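Local coordinates for protein TNF receptor-associated factor 5 (Mus musculus, PDB 4GJH) that probably acts as a signalling adaptor downstream of TNF-family receptors, through a TRAF domain that assembles here as a three-chain complex, at residues C[47-52]-C[63-68]; C[108-113]-C[155-160]; C[100-105]-C[168-173]; C[85-90]-C[133-138]. All coordinates share one frame; numbering follows the deposited sequence.

Contact 1. Residues C[47-52]-C[63-68]; sequences SVFSQP and CARAYL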
loop_
_atom_site.group_PDB
_atom_site.type_symbol
_atom_site.label_atom_id
_atom_site.label_comp_id
_atom_site.label_asym_id
_atom_site.label_seq_id
_atom_site.Cartn_x
_atom_site.Cartn_y
_atom_site.Cartn_z
ATOM N N SER C 47 8.824 -26.915 -2.719
ATOM C CA SER C 47 9.265 -25.530 -2.484
ATOM C C SER C 47 8.125 -24.583 -2.130
ATOM O O SER C 47 6.967 -24.847 -2.440
ATOM C CB SER C 47 10.025 -24.965 -3.697
ATOM O OG SER C 47 9.289 -25.126 -4.899
ATOM N N VAL C 48 8.471 -23.473 -1.487
ATOM C CA VAL C 48 7.486 -22.485 -1.108
ATOM C C VAL C 48 7.924 -21.133 -1.620
ATOM O O VAL C 48 9.129 -20.885 -1.797
ATOM C CB VAL C 48 7.281 -22.454 0.421
ATOM C CG1 VAL C 48 6.496 -23.692 0.872
ATOM C CG2 VAL C 48 8.614 -22.360 1.146
ATOM N N PHE C 49 6.937 -20.268 -1.854
ATOM C CA PHE C 49 7.164 -18.930 -2.410
ATOM C C PHE C 49 6.768 -17.847 -1.439
ATOM O O PHE C 49 5.865 -18.036 -0.624
ATOM C CB PHE C 49 6.327 -18.731 -3.668
ATOM C CG PHE C 49 6.781 -19.557 -4.833
ATOM C CD1 PHE C 49 7.745 -19.074 -5.720
ATOM C CD2 PHE C 49 6.252 -20.817 -5.049
ATOM C CE1 PHE C 49 8.169 -19.837 -6.804
ATOM C CE2 PHE C 49 6.675 -21.586 -6.133
ATOM C CZ PHE C 49 7.631 -21.092 -7.012
ATOM N N SER C 50 7.434 -16.703 -1.533
ATOM C CA SER C 50 6.961 -15.522 -0.835
ATOM C C SER C 50 5.948 -14.846 -1.735
ATOM O O SER C 50 5.793 -15.198 -2.901
ATOM C CB SER C 50 8.108 -14.558 -0.536
ATOM O OG SER C 50 8.415 -13.753 -1.662
ATOM N N GLN C 51 5.256 -13.869 -1.189
ATOM C CA GLN C 51 4.437 -12.994 -1.993
ATOM C C GLN C 51 5.370 -12.066 -2.757
ATOM O O GLN C 51 6.485 -11.804 -2.330
ATOM C CB GLN C 51 3.481 -12.211 -1.086
ATOM C CG GLN C 51 2.370 -13.072 -0.515
ATOM C CD GLN C 51 1.509 -13.713 -1.608
ATOM O OE1 GLN C 51 1.348 -13.167 -2.711
ATOM N NE2 GLN C 51 0.965 -14.883 -1.309
ATOM N N PRO C 52 4.922 -11.574 -3.906
ATOM C CA PRO C 52 5.758 -10.650 -4.676
ATOM C C PRO C 52 6.078 -9.375 -3.902
ATOM O O PRO C 52 5.175 -8.822 -3.268
ATOM C CB PRO C 52 4.862 -10.306 -5.872
ATOM C CG PRO C 52 3.993 -11.520 -6.032
ATOM C CD PRO C 52 3.697 -11.965 -4.627
ATOM N N CYS C 63 10.438 -11.927 -5.920
ATOM C CA CYS C 63 9.993 -12.768 -4.813
ATOM C C CYS C 63 11.054 -13.765 -4.448
ATOM O O CYS C 63 12.062 -13.910 -5.149
ATOM C CB CYS C 63 8.707 -13.524 -5.142
ATOM S SG CYS C 63 8.945 -14.896 -6.274
ATOM N N ALA C 64 10.812 -14.471 -3.354
ATOM C CA ALA C 64 11.775 -15.429 -2.864
ATOM C C ALA C 64 11.195 -16.830 -2.941
ATOM O O ALA C 64 9.977 -17.015 -2.983
ATOM C CB ALA C 64 12.172 -15.084 -1.441
ATOM N N ARG C 65 12.072 -17.821 -2.959
ATOM C CA ARG C 65 11.621 -19.200 -3.018
ATOM C C ARG C 65 12.499 -20.056 -2.152
ATOM O O ARG C 65 13.712 -19.957 -2.232
ATOM C CB ARG C 65 11.714 -19.694 -4.440
ATOM C CG ARG C 65 11.293 -21.114 -4.621
ATOM C CD ARG C 65 11.503 -21.447 -6.059
ATOM N NE ARG C 65 10.783 -22.634 -6.489
ATOM C CZ ARG C 65 10.407 -22.832 -7.744
ATOM N NH1 ARG C 65 10.684 -21.905 -8.658
ATOM N NH2 ARG C 65 9.753 -23.941 -8.075
ATOM N N ALA C 66 11.899 -20.892 -1.320
ATOM C CA ALA C 66 12.711 -21.739 -0.460
ATOM C C ALA C 66 12.413 -23.218 -0.683
ATOM O O ALA C 66 11.276 -23.613 -0.945
ATOM C CB ALA C 66 12.517 -21.366 0.984
ATOM N N TYR C 67 13.458 -24.028 -0.618
ATOM C CA TYR C 67 13.298 -25.471 -0.598
ATOM C C TYR C 67 13.638 -25.928 0.793
ATOM O O TYR C 67 14.817 -26.012 1.160
ATOM C CB TYR C 67 14.235 -26.131 -1.589
ATOM C CG TYR C 67 13.830 -25.926 -3.026
ATOM C CD1 TYR C 67 13.169 -26.926 -3.718
ATOM C CD2 TYR C 67 14.110 -24.734 -3.691
ATOM C CE1 TYR C 67 12.794 -26.757 -5.028
ATOM C CE2 TYR C 67 13.743 -24.560 -5.008
ATOM C CZ TYR C 67 13.084 -25.581 -5.672
ATOM O OH TYR C 67 12.698 -25.445 -6.981
ATOM N N LEU C 68 12.596 -26.194 1.574
ATOM C CA LEU C 68 12.777 -26.508 2.980
ATOM C C LEU C 68 13.618 -27.745 3.180
ATOM O O LEU C 68 14.395 -27.813 4.130
ATOM C CB LEU C 68 11.433 -26.634 3.681
ATOM C CG LEU C 68 10.778 -25.268 3.965
ATOM C CD1 LEU C 68 9.554 -25.457 4.838
ATOM C CD2 LEU C 68 11.769 -24.312 4.610
#
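The buried hydroxyl of S50 is gripped from two directions. Its OG accepts the backbone N-H of A64 at 3.0 Å along a nearly straight line (168° at the hydrogen), and it donates to the carbonyl O of Q51 from above that carbonyl's plane. With chi1 at 82°, OG swings between the backbone N and the carbonyl carbon, where it stands in for a main-chain acceptor opposite A64. S50 N in turn donates to A64 O at 2.9 Å. Further along, V48 and A66 form an antiparallel hydrogen-bonded pair whose bonds run both ways, the one from A66 N to V48 O measuring 2.8 Å. These strands make a beta hairpin at the edge of one four-stranded antiparallel sheet of the MATH sandwich, strand 48-54 being outermost and 61-67 next to it. On the face carrying V48 and A66, V48 CG2 meets A66 CB at 4.0 Å, and W28 of strand 25-30 packs against V48, S50 and A64. The face with F49 and R65 is built differently. Fully extended from CG to NE, R65 runs alongside the F49 side chain, and F49 CZ sits over the centre of the guanidinium, 3.4 Å from R65 CZ; the two planes are 45° apart, so they do not lie flat on each other. The edge of the same guanidinium points NE and NH2 at S47 OG in two weak hydrogen bonds, the NE one at 3.3 Å. S47 then presses its CB onto the face of Y67, 3.6 Å from the ring centroid and almost on its normal, a CH-pi contact.

Contact 2. Residues C[108-113]-C[155-160]; sequences DQSGKK and KNTYIK
D108 and T157 slant across one another, bringing carboxylate and hydroxyl together with D108 OD1 2.9 Å from T157 OG1. A water links the same two residues: it donates to D108 OD1 and accepts from T157 N at 2.8 Å, while lying over the centre of the Y158 ring. That ring approaches D108 obliquely, its CE1 3.9 Å from D108 CB, and its hydroxyl bonds N114 O. Q109 extends beyond CG across the K160 side chain at a slant, and its backbone N bonds T157 O at 2.9 Å, the single direct main-chain bond between the two segments. The aspartate also shapes its own turn. With CG trans to the backbone N (chi1 177°), D108 OD1 accepts from S110 N, an Asx turn, while OD2 takes S110 OG and N114 N; S110 OG in turn accepts K112 N at 2.8 Å in an ST turn. The contact joins the loop following strand 101-106 to the one preceding strand 164-170, beside a second subunit, whose S92 packs on Q109 and R131 on K160. With so many donors converging on it, the buried D108 is probably ionised; it holds its own loop in shape and meets the other through the water, while Q109 N makes the direct bond.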
loop_
_atom_site.group_PDB
_atom_site.type_symbol
_atom_site.label_atom_id
_atom_site.label_comp_id
_atom_site.label_asym_id
_atom_site.label_seq_id
_atom_site.Cartn_x
_atom_site.Cartn_y
_atom_site.Cartn_z
ATOM N N ASP C 108 17.811 -14.242 13.275
ATOM C CA ASP C 108 17.973 -14.751 14.620
ATOM C C ASP C 108 16.909 -14.133 15.499
ATOM O O ASP C 108 16.886 -12.913 15.711
ATOM C CB ASP C 108 19.359 -14.423 15.160
ATOM C CG ASP C 108 19.539 -14.871 16.590
ATOM O OD1 ASP C 108 18.914 -15.888 16.988
ATOM O OD2 ASP C 108 20.302 -14.196 17.309
ATOM N N GLN C 109 16.021 -14.976 16.007
ATOM C CA GLN C 109 14.914 -14.498 16.826
ATOM C C GLN C 109 15.280 -14.359 18.300
ATOM O O GLN C 109 14.442 -13.972 19.102
ATOM C CB GLN C 109 13.709 -15.419 16.678
ATOM C CG GLN C 109 13.083 -15.371 15.304
ATOM C CD GLN C 109 11.903 -16.321 15.170
ATOM O OE1 GLN C 109 11.995 -17.348 14.487
ATOM N NE2 GLN C 109 10.776 -15.976 15.819
ATOM N N SER C 110 16.530 -14.653 18.649
ATOM C CA SER C 110 16.948 -14.646 20.047
ATOM C C SER C 110 17.127 -13.247 20.615
ATOM O O SER C 110 17.136 -13.072 21.829
ATOM C CB SER C 110 18.271 -15.375 20.210
ATOM O OG SER C 110 19.330 -14.436 20.190
ATOM N N GLY C 111 17.297 -12.259 19.746
ATOM C CA GLY C 111 17.628 -10.921 20.202
ATOM C C GLY C 111 19.114 -10.619 20.067
ATOM O O GLY C 111 19.511 -9.451 19.986
ATOM N N LYS C 112 19.939 -11.667 20.039
ATOM C CA LYS C 112 21.370 -11.500 19.808
ATOM C C LYS C 112 21.628 -11.070 18.363
ATOM O O LYS C 112 22.771 -10.812 17.968
ATOM C CB LYS C 112 22.129 -12.794 20.113
ATOM C CG LYS C 112 22.038 -13.258 21.555
ATOM C CD LYS C 112 22.728 -14.614 21.735
ATOM C CE LYS C 112 22.458 -15.213 23.110
ATOM N NZ LYS C 112 20.988 -15.333 23.382
ATOM N N LYS C 113 20.558 -11.007 17.576
ATOM C CA LYS C 113 20.652 -10.575 16.185
ATOM C C LYS C 113 21.794 -11.266 15.442
ATOM O O LYS C 113 22.472 -10.662 14.605
ATOM C CB LYS C 113 20.791 -9.050 16.111
ATOM C CG LYS C 113 19.510 -8.313 16.507
ATOM C CD LYS C 113 19.571 -6.829 16.170
ATOM C CE LYS C 113 20.539 -6.086 17.082
ATOM N NZ LYS C 113 20.096 -6.114 18.504
ATOM N N LYS C 155 19.397 -24.718 21.068
ATOM C CA LYS C 155 20.169 -23.585 21.558
ATOM C C LYS C 155 20.065 -22.465 20.544
ATOM O O LYS C 155 20.149 -21.273 20.881
ATOM C CB LYS C 155 21.624 -23.989 21.772
ATOM C CG LYS C 155 21.768 -25.229 22.633
ATOM C CD LYS C 155 22.754 -26.208 22.023
ATOM C CE LYS C 155 22.795 -27.502 22.808
ATOM N NZ LYS C 155 23.918 -28.346 22.333
ATOM N N ASN C 156 19.868 -22.855 19.290
ATOM C CA ASN C 156 19.531 -21.871 18.285
ATOM C C ASN C 156 18.068 -21.455 18.332
ATOM O O ASN C 156 17.190 -22.168 18.843
ATOM C CB ASN C 156 19.934 -22.315 16.888
ATOM C CG ASN C 156 21.406 -22.105 16.632
ATOM O OD1 ASN C 156 22.073 -21.346 17.345
ATOM N ND2 ASN C 156 21.927 -22.771 15.608
ATOM N N THR C 157 17.841 -20.267 17.794
ATOM C CA THR C 157 16.552 -19.607 17.824
ATOM C C THR C 157 16.290 -19.062 16.431
ATOM O O THR C 157 15.914 -17.909 16.247
ATOM C CB THR C 157 16.582 -18.432 18.803
ATOM O OG1 THR C 157 17.909 -17.885 18.812
ATOM C CG2 THR C 157 16.223 -18.890 20.202
ATOM N N TYR C 158 16.531 -19.888 15.434
ATOM C CA TYR C 158 16.141 -19.522 14.092
ATOM C C TYR C 158 14.725 -20.030 13.892
ATOM O O TYR C 158 13.957 -19.475 13.107
ATOM C CB TYR C 158 17.095 -20.121 13.069
ATOM C CG TYR C 158 18.482 -19.533 13.133
ATOM C CD1 TYR C 158 18.693 -18.173 12.915
ATOM C CD2 TYR C 158 19.584 -20.332 13.397
ATOM C CE1 TYR C 158 19.965 -17.628 12.964
ATOM C CE2 TYR C 158 20.854 -19.800 13.434
ATOM C CZ TYR C 158 21.044 -18.453 13.220
ATOM O OH TYR C 158 22.316 -17.927 13.263
ATOM N N ILE C 159 14.372 -21.082 14.620
ATOM C CA ILE C 159 12.982 -21.487 14.663
ATOM C C ILE C 159 12.405 -21.315 16.065
ATOM O O ILE C 159 12.925 -21.848 17.051
ATOM C CB ILE C 159 12.765 -22.924 14.226
ATOM C CG1 ILE C 159 13.428 -23.185 12.876
ATOM C CG2 ILE C 159 11.262 -23.218 14.154
ATOM C CD1 ILE C 159 13.121 -24.585 12.346
ATOM N N LYS C 160 11.313 -20.565 16.136
ATOM C CA LYS C 160 10.645 -20.334 17.389
ATOM C C LYS C 160 9.168 -20.527 17.152
ATOM O O LYS C 160 8.604 -19.933 16.239
ATOM C CB LYS C 160 10.935 -18.919 17.866
ATOM C CG LYS C 160 10.545 -18.636 19.300
ATOM C CD LYS C 160 11.358 -17.447 19.813
ATOM C CE LYS C 160 10.976 -17.054 21.238
ATOM N NZ LYS C 160 9.691 -16.290 21.306
HETATM O O HOH W 1 19.744 -18.331 17.133
#

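Contact 3. Residues C[100-105]-C[168-173]; sequences QRVTLM and VAVDLT
V168 spreads its two methyls over a pair of neighbours on the facing strand: CG1 meets V102 CG1 at 4.0 Å and CG2 meets L104 CD2 at 3.8 Å. This straddling follows from chi1 of 178°, which sets CG1 trans to the backbone N, toward V102, and leaves CG2 for L104. The V102 and V168 side chains slant past each other, whereas L104 and V168 run side by side in the same direction. V170 sits next along, its CG1 3.7 Å from Q100 CB where the glutamine chain crosses it at about a right angle, and its CG2 facing V102 CG2. F83 of strand 78-85 covers V102, V168 and V170, while L81 of that strand and C142 and F145 of strand 142-147 cover L104, so this ridge of branched side chains is where the two sheets of the MATH beta-sandwich meet. Strands 164-170 and 101-106 are the two inner ones of their four-stranded sheet; the axes of 101-105 and 168-170 pass 4.8 Å apart, their directions 167° apart, hence antiparallel. T103 and A169 form the hydrogen-bonded pair, T103 N to A169 O and A169 N to T103 O both spanning 2.9 Å. D171 N carries the ladder on to R101 O at the same length and almost straight, at 174°. The face bearing T103 and A169 has less bulk across this pair: A169 offers only a methyl, and T103 OG1 bonds T119 OG1 on strand 116-121. Beside that last bond, R101 CB lies against D171 CB at 4.0 Å, although the arginine's NH1 goes to T119 OG1.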
loop_
_atom_site.group_PDB
_atom_site.type_symbol
_atom_site.label_atom_id
_atom_site.label_comp_id
_atom_site.label_asym_id
_atom_site.label_seq_id
_atom_site.Cartn_x
_atom_site.Cartn_y
_atom_site.Cartn_z
ATOM N N GLN C 100 21.458 -5.254 -9.368
ATOM C CA GLN C 100 21.540 -4.794 -7.986
ATOM C C GLN C 100 22.173 -5.827 -7.078
ATOM O O GLN C 100 22.029 -7.021 -7.298
ATOM C CB GLN C 100 20.141 -4.473 -7.473
ATOM C CG GLN C 100 19.316 -3.603 -8.429
ATOM C CD GLN C 100 19.943 -2.233 -8.698
ATOM O OE1 GLN C 100 19.932 -1.350 -7.836
ATOM N NE2 GLN C 100 20.497 -2.058 -9.895
ATOM N N ARG C 101 22.866 -5.375 -6.043
ATOM C CA ARG C 101 23.335 -6.312 -5.023
ATOM C C ARG C 101 22.133 -6.863 -4.259
ATOM O O ARG C 101 21.137 -6.159 -4.039
ATOM C CB ARG C 101 24.334 -5.640 -4.076
ATOM C CG ARG C 101 24.576 -6.402 -2.791
ATOM C CD ARG C 101 25.736 -5.808 -1.998
ATOM N NE ARG C 101 26.977 -5.781 -2.778
ATOM C CZ ARG C 101 27.756 -6.842 -3.002
ATOM N NH1 ARG C 101 27.429 -8.041 -2.511
ATOM N NH2 ARG C 101 28.862 -6.706 -3.726
ATOM N N VAL C 102 22.211 -8.127 -3.872
ATOM C CA VAL C 102 21.122 -8.763 -3.135
ATOM C C VAL C 102 21.636 -9.447 -1.877
ATOM O O VAL C 102 22.714 -10.029 -1.862
ATOM C CB VAL C 102 20.401 -9.804 -3.992
ATOM C CG1 VAL C 102 19.305 -10.479 -3.196
ATOM C CG2 VAL C 102 19.839 -9.165 -5.250
ATOM N N THR C 103 20.859 -9.365 -0.810
ATOM C CA THR C 103 21.247 -9.996 0.440
ATOM C C THR C 103 20.128 -10.894 0.919
ATOM O O THR C 103 18.966 -10.503 0.916
ATOM C CB THR C 103 21.594 -8.970 1.528
ATOM O OG1 THR C 103 22.689 -8.153 1.087
ATOM C CG2 THR C 103 21.988 -9.690 2.815
ATOM N N LEU C 104 20.505 -12.105 1.307
ATOM C CA LEU C 104 19.589 -13.152 1.721
ATOM C C LEU C 104 19.846 -13.435 3.180
ATOM O O LEU C 104 21.005 -13.516 3.592
ATOM C CB LEU C 104 19.867 -14.420 0.923
ATOM C CG LEU C 104 19.634 -14.312 -0.582
ATOM C CD1 LEU C 104 19.947 -15.644 -1.275
ATOM C CD2 LEU C 104 18.201 -13.915 -0.822
ATOM N N MET C 105 18.780 -13.596 3.961
ATOM C CA MET C 105 18.930 -13.740 5.405
ATOM C C MET C 105 17.941 -14.681 6.061
ATOM O O MET C 105 16.792 -14.819 5.639
ATOM C CB MET C 105 18.827 -12.394 6.100
ATOM C CG MET C 105 19.928 -11.417 5.776
ATOM S SD MET C 105 19.772 -9.962 6.836
ATOM C CE MET C 105 19.107 -8.793 5.646
ATOM N N VAL C 168 14.894 -10.864 2.423
ATOM C CA VAL C 168 15.650 -10.486 1.244
ATOM C C VAL C 168 15.745 -8.976 1.202
ATOM O O VAL C 168 14.772 -8.276 1.484
ATOM C CB VAL C 168 14.968 -10.961 -0.036
ATOM C CG1 VAL C 168 15.762 -10.516 -1.250
ATOM C CG2 VAL C 168 14.807 -12.497 -0.021
ATOM N N ALA C 169 16.917 -8.461 0.862
ATOM C CA ALA C 169 17.086 -7.018 0.738
ATOM C C ALA C 169 17.861 -6.690 -0.519
ATOM O O ALA C 169 18.994 -7.147 -0.711
ATOM C CB ALA C 169 17.791 -6.456 1.944
ATOM N N VAL C 170 17.244 -5.891 -1.373
ATOM C CA VAL C 170 17.857 -5.489 -2.624
ATOM C C VAL C 170 18.470 -4.112 -2.445
ATOM O O VAL C 170 17.817 -3.211 -1.928
ATOM C CB VAL C 170 16.807 -5.465 -3.762
ATOM C CG1 VAL C 170 17.355 -4.808 -5.001
ATOM C CG2 VAL C 170 16.344 -6.876 -4.072
ATOM N N ASP C 171 19.719 -3.941 -2.866
ATOM C CA ASP C 171 20.331 -2.623 -2.820
ATOM C C ASP C 171 19.796 -1.720 -3.927
ATOM O O ASP C 171 19.917 -2.051 -5.114
ATOM C CB ASP C 171 21.853 -2.710 -2.920
ATOM C CG ASP C 171 22.512 -1.350 -2.778
ATOM O OD1 ASP C 171 22.643 -0.887 -1.623
ATOM O OD2 ASP C 171 22.873 -0.742 -3.811
ATOM N N LEU C 172 19.223 -0.578 -3.531
ATOM C CA LEU C 172 18.590 0.343 -4.487
ATOM C C LEU C 172 19.536 1.382 -5.108
ATOM O O LEU C 172 19.120 2.209 -5.932
ATOM C CB LEU C 172 17.401 1.054 -3.844
ATOM C CG LEU C 172 16.383 0.048 -3.316
ATOM C CD1 LEU C 172 15.167 0.682 -2.680
ATOM C CD2 LEU C 172 16.023 -1.023 -4.339
ATOM N N THR C 173 20.801 1.335 -4.707
ATOM C CA THR C 173 21.804 2.245 -5.236
ATOM C C THR C 173 21.735 2.355 -6.747
ATOM O O THR C 173 21.754 1.347 -7.450
ATOM C CB THR C 173 23.205 1.773 -4.870
ATOM O OG1 THR C 173 23.467 2.103 -3.500
ATOM C CG2 THR C 173 24.237 2.432 -5.768
#

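Contact 4. Residues C[85-90]-C[133-138]; sequences VMRGEF and DGEMNI
R87 N donates to E135 O at 3.0 Å in a nearly straight bond (171°), although the donor stands above the carbonyl plane. On the far side of M86 and M136, N137 N gives its hydrogen to V85 O at 2.9 Å, approaching almost end-on to the carbonyl. Between these bonds M86 and M136 form a single backbone bridge, their CB atoms 4.3 Å apart. The R87 side chain folds back over the other loop: with chi3 bent to 55°, one guanidinium face lies on G134 O, offset toward the rim. Its NH2 reaches E135 OE1 in a long salt bridge of 3.6 Å, the guanidinium and carboxylate planes standing nearly perpendicular. Next come the residues that position these groups. R61 of strand 61-67 binds E135 OE2 in a salt bridge and R87 O by a hydrogen bond, while N137 ND2 is held by K130 O and S128 O. M86 packs on P52 and C63, and M136 on F49, joining the end of strand 78-85 and the loop that precedes strand 142-147 to the hairpin of strands 48-54 and 61-67. Two arginines thus share one glutamate, which would probably keep E135 ionised, with R61 the stronger partner and R87 a longer-range electrostatic supplement to the main-chain bonds.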
loop_
_atom_site.group_PDB
_atom_site.type_symbol
_atom_site.label_atom_id
_atom_site.label_comp_id
_atom_site.label_asym_id
_atom_site.label_seq_id
_atom_site.Cartn_x
_atom_site.Cartn_y
_atom_site.Cartn_z
ATOM N N VAL C 85 13.530 -12.898 -9.991
ATOM C CA VAL C 85 12.969 -11.782 -10.735
ATOM C C VAL C 85 11.711 -12.243 -11.449
ATOM O O VAL C 85 11.737 -13.220 -12.203
ATOM C CB VAL C 85 13.938 -11.265 -11.797
ATOM C CG1 VAL C 85 13.314 -10.123 -12.566
ATOM C CG2 VAL C 85 15.246 -10.850 -11.166
ATOM N N MET C 86 10.612 -11.537 -11.220
ATOM C CA MET C 86 9.359 -11.894 -11.850
ATOM C C MET C 86 9.105 -10.915 -12.964
ATOM O O MET C 86 9.777 -9.894 -13.045
ATOM C CB MET C 86 8.225 -11.836 -10.832
ATOM C CG MET C 86 8.560 -12.517 -9.518
ATOM S SD MET C 86 7.162 -12.587 -8.390
ATOM C CE MET C 86 6.037 -13.568 -9.371
ATOM N N ARG C 87 8.142 -11.227 -13.825
ATOM C CA ARG C 87 7.703 -10.270 -14.831
ATOM C C ARG C 87 6.977 -9.108 -14.153
ATOM O O ARG C 87 6.014 -9.300 -13.414
ATOM C CB ARG C 87 6.800 -10.923 -15.875
ATOM C CG ARG C 87 6.190 -9.919 -16.838
ATOM C CD ARG C 87 5.594 -10.593 -18.067
ATOM N NE ARG C 87 4.613 -11.619 -17.722
ATOM C CZ ARG C 87 4.443 -12.743 -18.406
ATOM N NH1 ARG C 87 5.201 -12.990 -19.464
ATOM N NH2 ARG C 87 3.527 -13.625 -18.027
ATOM N N GLY C 88 7.461 -7.898 -14.394
ATOM C CA GLY C 88 6.847 -6.713 -13.835
ATOM C C GLY C 88 5.985 -5.973 -14.848
ATOM O O GLY C 88 6.182 -6.097 -16.065
ATOM N N GLU C 89 5.020 -5.205 -14.340
ATOM C CA GLU C 89 4.117 -4.450 -15.192
ATOM C C GLU C 89 4.882 -3.379 -15.989
ATOM O O GLU C 89 4.493 -3.029 -17.104
ATOM C CB GLU C 89 2.964 -3.849 -14.377
ATOM C CG GLU C 89 1.964 -3.026 -15.200
ATOM C CD GLU C 89 0.928 -2.267 -14.344
ATOM O OE1 GLU C 89 0.742 -2.614 -13.154
ATOM O OE2 GLU C 89 0.292 -1.315 -14.861
ATOM N N PHE C 90 5.990 -2.890 -15.441
ATOM C CA PHE C 90 6.718 -1.802 -16.085
ATOM C C PHE C 90 8.098 -2.232 -16.570
ATOM O O PHE C 90 9.000 -1.406 -16.729
ATOM C CB PHE C 90 6.861 -0.625 -15.119
ATOM C CG PHE C 90 5.562 -0.180 -14.514
ATOM C CD1 PHE C 90 4.773 0.766 -15.156
ATOM C CD2 PHE C 90 5.120 -0.709 -13.309
ATOM C CE1 PHE C 90 3.572 1.175 -14.609
ATOM C CE2 PHE C 90 3.918 -0.305 -12.757
ATOM C CZ PHE C 90 3.142 0.640 -13.408
ATOM N N ASP C 133 10.628 -13.323 -19.507
ATOM C CA ASP C 133 9.974 -13.730 -20.726
ATOM C C ASP C 133 8.605 -14.296 -20.397
ATOM O O ASP C 133 7.621 -14.018 -21.085
ATOM C CB ASP C 133 10.815 -14.782 -21.424
ATOM C CG ASP C 133 10.524 -14.860 -22.885
ATOM O OD1 ASP C 133 9.478 -14.324 -23.293
ATOM O OD2 ASP C 133 11.334 -15.449 -23.625
ATOM N N GLY C 134 8.543 -15.099 -19.345
ATOM C CA GLY C 134 7.265 -15.590 -18.877
ATOM C C GLY C 134 6.950 -15.009 -17.523
ATOM O O GLY C 134 7.234 -13.853 -17.247
ATOM N N GLU C 135 6.376 -15.829 -16.665
ATOM C CA GLU C 135 5.976 -15.383 -15.351
ATOM C C GLU C 135 7.192 -14.998 -14.496
ATOM O O GLU C 135 7.146 -14.015 -13.757
ATOM C CB GLU C 135 5.108 -16.456 -14.678
ATOM C CG GLU C 135 4.424 -16.004 -13.408
ATOM C CD GLU C 135 3.816 -14.625 -13.555
ATOM O OE1 GLU C 135 3.033 -14.416 -14.512
ATOM O OE2 GLU C 135 4.135 -13.744 -12.725
ATOM N N MET C 136 8.285 -15.747 -14.599
ATOM C CA MET C 136 9.467 -15.429 -13.795
ATOM C C MET C 136 10.752 -16.104 -14.253
ATOM O O MET C 136 10.751 -17.268 -14.637
ATOM C CB MET C 136 9.227 -15.745 -12.320
ATOM C CG MET C 136 8.702 -17.111 -12.071
ATOM S SD MET C 136 8.254 -17.343 -10.334
ATOM C CE MET C 136 7.166 -18.777 -10.435
ATOM N N ASN C 137 11.855 -15.363 -14.195
ATOM C CA ASN C 137 13.163 -15.902 -14.539
ATOM C C ASN C 137 13.605 -17.070 -13.646
ATOM O O ASN C 137 13.030 -17.310 -12.576
ATOM C CB ASN C 137 14.201 -14.792 -14.502
ATOM C CG ASN C 137 13.988 -13.768 -15.596
ATOM O OD1 ASN C 137 13.211 -13.979 -16.537
ATOM N ND2 ASN C 137 14.703 -12.658 -15.494
ATOM N N ILE C 138 14.626 -17.797 -14.096
ATOM C CA ILE C 138 15.155 -18.887 -13.299
ATOM C C ILE C 138 15.675 -18.327 -11.991
ATOM O O ILE C 138 16.268 -17.252 -11.958
ATOM C CB ILE C 138 16.295 -19.645 -14.020
ATOM C CG1 ILE C 138 15.732 -20.555 -15.122
ATOM C CG2 ILE C 138 17.121 -20.463 -13.024
ATOM C CD1 ILE C 138 15.832 -19.969 -16.530
#

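Contacts 1 and 3 lie on the two different sheets of the MATH sandwich, their centres about 16 Å apart, and meet through the core where A64 CB touches V168 CG2. Contact 4 continues the sheet of contact 1 into its loops, centres about 15 Å apart, and the two touch through methionine side chains of contact 4. Contact 2 lies at the far end of the sandwich, about 34 Å from contact 4 centre to centre and across the chain's middle. Contact 1 closes first along the chain; contact 4 then crosses contacts 2 and 3, and contact 2 is nested inside contact 3. Sequence-distant strands and loops are thereby tied into one compact domain, with different subunits beside contacts 2 and 4.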